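Local atomic coordinates of chitin oligosaccharide binding protein NagB2 (PDB entry 7EHU), a protein that binds short chitin oligosaccharides and probably delivers them for uptake, as a solute-binding protein of the periplasmic-binding-protein superfamily. Residues 390-395 against 423-428. Numbering follows the deposited sequence. Where two conformers were deposited one is given.
Sequences ALVQPK and KVQDEA
Q393 and Q425 meet amide to amide in a small polar contact that ties the start of helix 394-408 to the last turns of helix 414-430, near the C-terminus of the modelled chain. NE2 of Q425 donates to OE1 of Q393 over 3.0 Å, in a moderately bent bond with an N-H...O angle of 148°. The acceptor lies close to the amide plane of Q425, whereas the donor is tilted 22° from the carbonyl plane of Q393, and the two amide planes are turned against each other. Q425 reaches this position because its CG stands anti to the backbone N (chi1 -173°) and the chain then bends at chi2; the side chain as a whole crosses that of Q393 at about a right angle. The amide of Q393 also packs against the methyl of A428, with CD 3.6 Å from CB, and its NE2 lies 3.4 Å from O of A428. N429, next along the helix, offers OD1 to NE2 of both glutamines, so the two amides share an acceptor as well as their direct bond. CG1 of V392, a buried residue, comes within 4.0 Å of OE1 of Q425, an oxygen that accepts a hydrogen bond from NE1 of W227. With an alanine at Q393, NE2 of Q425 would probably lose one of its two acceptors, N429 OD1 one of its donors, and the methyl of A428 the amide packed against it. Q393 itself is the N-cap residue of helix 394-408, where the chain turns from loop into helix. This is packing between the two C-terminal helices, away from direct sugar contact: the V392 side chain is about 10 Å from a bound NAG. Farther along helix 394-408, V396 touches both Q425 and A428 and T399 meets V424, while at its start P394 rests on helix 100-107.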
ATOM      1  N   ALA A 390       3.919  -6.847   5.358  1.00  9.13           N
ATOM      2  CA  ALA A 390       4.145  -8.132   4.718  1.00  9.15           C
ATOM      3  C   ALA A 390       4.926  -9.083   5.618  1.00  9.70           C
ATOM      4  O   ALA A 390       4.863 -10.306   5.419  1.00 10.04           O
ATOM      5  CB  ALA A 390       4.926  -7.948   3.417  1.00 11.13           C
ATOM      6  N   LEU A 391       5.642  -8.544   6.612  1.00  9.83           N
ATOM      7  CA  LEU A 391       6.678  -9.268   7.341  1.00 10.81           C
ATOM      8  C   LEU A 391       6.351  -9.535   8.800  1.00 11.46           C
ATOM      9  O   LEU A 391       7.104 -10.276   9.452  1.00 14.10           O
ATOM     10  CB  LEU A 391       7.983  -8.453   7.317  1.00 11.95           C
ATOM     11  CG  LEU A 391       8.494  -8.011   5.950  1.00 12.86           C
ATOM     12  CD1 LEU A 391       9.756  -7.179   6.072  1.00 12.84           C
ATOM     13  CD2 LEU A 391       8.733  -9.226   5.066  1.00 13.44           C
ATOM     14  N   VAL A 392       5.326  -8.893   9.357  1.00 10.99           N
ATOM     15  CA  VAL A 392       4.982  -9.056  10.759  1.00 12.08           C
ATOM     16  C   VAL A 392       3.539  -9.523  10.864  1.00 11.33           C
ATOM     17  O   VAL A 392       2.722  -9.338   9.960  1.00 11.00           O
ATOM     18  CB  VAL A 392       5.222  -7.799  11.628  1.00 12.67           C
ATOM     19  CG1 VAL A 392       6.651  -7.314  11.507  1.00 13.11           C
ATOM     20  CG2 VAL A 392       4.237  -6.701  11.269  1.00 13.03           C
ATOM     21  N   GLN A 393       3.237 -10.120  11.998  1.00 11.55           N
ATOM     22  CA  GLN A 393       1.923 -10.672  12.228  1.00 12.57           C
ATOM     23  C   GLN A 393       0.886  -9.550  12.317  1.00 11.98           C
ATOM     24  O   GLN A 393       1.207  -8.439  12.756  1.00 11.87           O
ATOM     25  CB  GLN A 393       1.939 -11.454  13.536  1.00 14.08           C
ATOM     26  CG  GLN A 393       2.894 -12.660  13.569  1.00 16.23           C
ATOM     27  CD  GLN A 393       4.360 -12.351  14.060  1.00 17.94           C
ATOM     28  OE1 GLN A 393       4.913 -11.236  13.883  1.00 18.15           O
ATOM     29  NE2 GLN A 393       4.986 -13.362  14.681  1.00 18.18           N
ATOM     30  N   PRO A 394      -0.373  -9.823  11.912  1.00 12.41           N
ATOM     31  CA  PRO A 394      -1.425  -8.795  11.991  1.00 13.41           C
ATOM     32  C   PRO A 394      -1.528  -8.103  13.339  1.00 12.77           C
ATOM     33  O   PRO A 394      -1.697  -6.877  13.403  1.00 13.05           O
ATOM     34  CB  PRO A 394      -2.689  -9.593  11.636  1.00 13.76           C
ATOM     35  CG  PRO A 394      -2.197 -10.600  10.657  1.00 15.45           C
ATOM     36  CD  PRO A 394      -0.848 -11.026  11.204  1.00 13.81           C
ATOM     37  N   LYS A 395      -1.405  -8.850  14.427  1.00 13.72           N
ATOM     38  CA  LYS A 395      -1.468  -8.233  15.743  1.00 14.85           C
ATOM     39  C   LYS A 395      -0.363  -7.202  15.952  1.00 14.05           C
ATOM     40  O   LYS A 395      -0.579  -6.167  16.608  1.00 14.01           O
ATOM     41  CB  LYS A 395      -1.363  -9.310  16.818  1.00 17.75           C
ATOM     42  CG  LYS A 395      -1.445  -8.685  18.154  1.00 22.06           C
ATOM     43  CD  LYS A 395      -2.737  -8.072  18.550  1.00 26.77           C
ATOM     44  CE  LYS A 395      -2.510  -7.528  19.966  1.00 30.10           C
ATOM     45  NZ  LYS A 395      -2.163  -8.477  21.000  1.00 32.12           N
ATOM     46  N   LYS A 423       7.311  -6.144  23.131  1.00 17.31           N
ATOM     47  CA  LYS A 423       6.493  -7.024  23.957  1.00 19.08           C
ATOM     48  C   LYS A 423       5.490  -7.780  23.093  1.00 17.50           C
ATOM     49  O   LYS A 423       5.363  -9.007  23.201  1.00 17.98           O
ATOM     50  CB  LYS A 423       5.791  -6.206  25.044  1.00 21.89           C
ATOM     51  CG  LYS A 423       4.995  -7.033  26.046  1.00 25.50           C
ATOM     52  CD  LYS A 423       4.351  -6.142  27.118  1.00 28.88           C
ATOM     53  CE  LYS A 423       3.073  -6.764  27.706  1.00 32.24           C
ATOM     54  NZ  LYS A 423       2.971  -8.236  27.452  1.00 33.97           N
ATOM     55  N   VAL A 424       4.775  -7.070  22.212  1.00 16.57           N
ATOM     56  CA  VAL A 424       3.810  -7.748  21.346  0.54 16.67           C
ATOM     57  C   VAL A 424       4.519  -8.651  20.341  1.00 15.12           C
ATOM     58  O   VAL A 424       4.020  -9.741  20.017  1.00 15.51           O
ATOM     59  CB  VAL A 424       2.790  -6.796  20.676  0.54 17.81           C
ATOM     60  CG1 VAL A 424       2.001  -6.020  21.739  0.54 17.65           C
ATOM     61  CG2 VAL A 424       3.449  -5.847  19.671  0.54 19.23           C
ATOM     62  N   GLN A 425       5.697  -8.238  19.856  1.00 14.58           N
ATOM     63  CA  GLN A 425       6.436  -9.056  18.898  1.00 14.54           C
ATOM     64  C   GLN A 425       6.877 -10.368  19.524  1.00 15.42           C
ATOM     65  O   GLN A 425       6.783 -11.435  18.896  1.00 14.90           O
ATOM     66  CB  GLN A 425       7.665  -8.287  18.422  1.00 15.05           C
ATOM     67  CG  GLN A 425       8.428  -8.957  17.296  1.00 13.60           C
ATOM     68  CD  GLN A 425       7.588  -9.031  16.045  1.00 13.88           C
ATOM     69  OE1 GLN A 425       7.365  -8.013  15.395  1.00 13.75           O
ATOM     70  NE2 GLN A 425       7.119 -10.216  15.693  1.00 14.63           N
ATOM     71  N   ASP A 426       7.378 -10.304  20.763  1.00 16.61           N
ATOM     72  CA  ASP A 426       7.770 -11.510  21.483  1.00 17.78           C
ATOM     73  C   ASP A 426       6.582 -12.440  21.673  1.00 17.79           C
ATOM     74  O   ASP A 426       6.710 -13.658  21.507  1.00 18.18           O
ATOM     75  CB  ASP A 426       8.351 -11.139  22.848  1.00 20.16           C
ATOM     76  CG  ASP A 426       9.752 -10.558  22.763  1.00 22.91           C
ATOM     77  OD1 ASP A 426      10.448 -10.791  21.760  1.00 23.18           O
ATOM     78  OD2 ASP A 426      10.177  -9.910  23.741  1.00 25.75           O
ATOM     79  N   GLU A 427       5.426 -11.880  22.044  1.00 17.99           N
ATOM     80  CA  GLU A 427       4.212 -12.674  22.213  1.00 19.86           C
ATOM     81  C   GLU A 427       3.812 -13.339  20.906  1.00 18.69           C
ATOM     82  O   GLU A 427       3.478 -14.530  20.879  1.00 19.34           O
ATOM     83  CB  GLU A 427       3.079 -11.794  22.762  1.00 25.07           C
ATOM     84  CG  GLU A 427       3.272 -11.455  24.240  1.00 30.83           C
ATOM     85  CD  GLU A 427       2.539 -10.209  24.727  1.00 35.75           C
ATOM     86  OE1 GLU A 427       1.996  -9.434  23.907  1.00 36.66           O
ATOM     87  OE2 GLU A 427       2.537 -10.000  25.963  1.00 38.22           O
ATOM     88  N   ALA A 428       3.883 -12.596  19.804  1.00 18.16           N
ATOM     89  CA  ALA A 428       3.485 -13.148  18.515  1.00 17.77           C
ATOM     90  C   ALA A 428       4.460 -14.220  18.053  1.00 18.38           C
ATOM     91  O   ALA A 428       4.053 -15.199  17.424  1.00 19.80           O
ATOM     92  CB  ALA A 428       3.395 -12.028  17.478  1.00 18.27           C
TER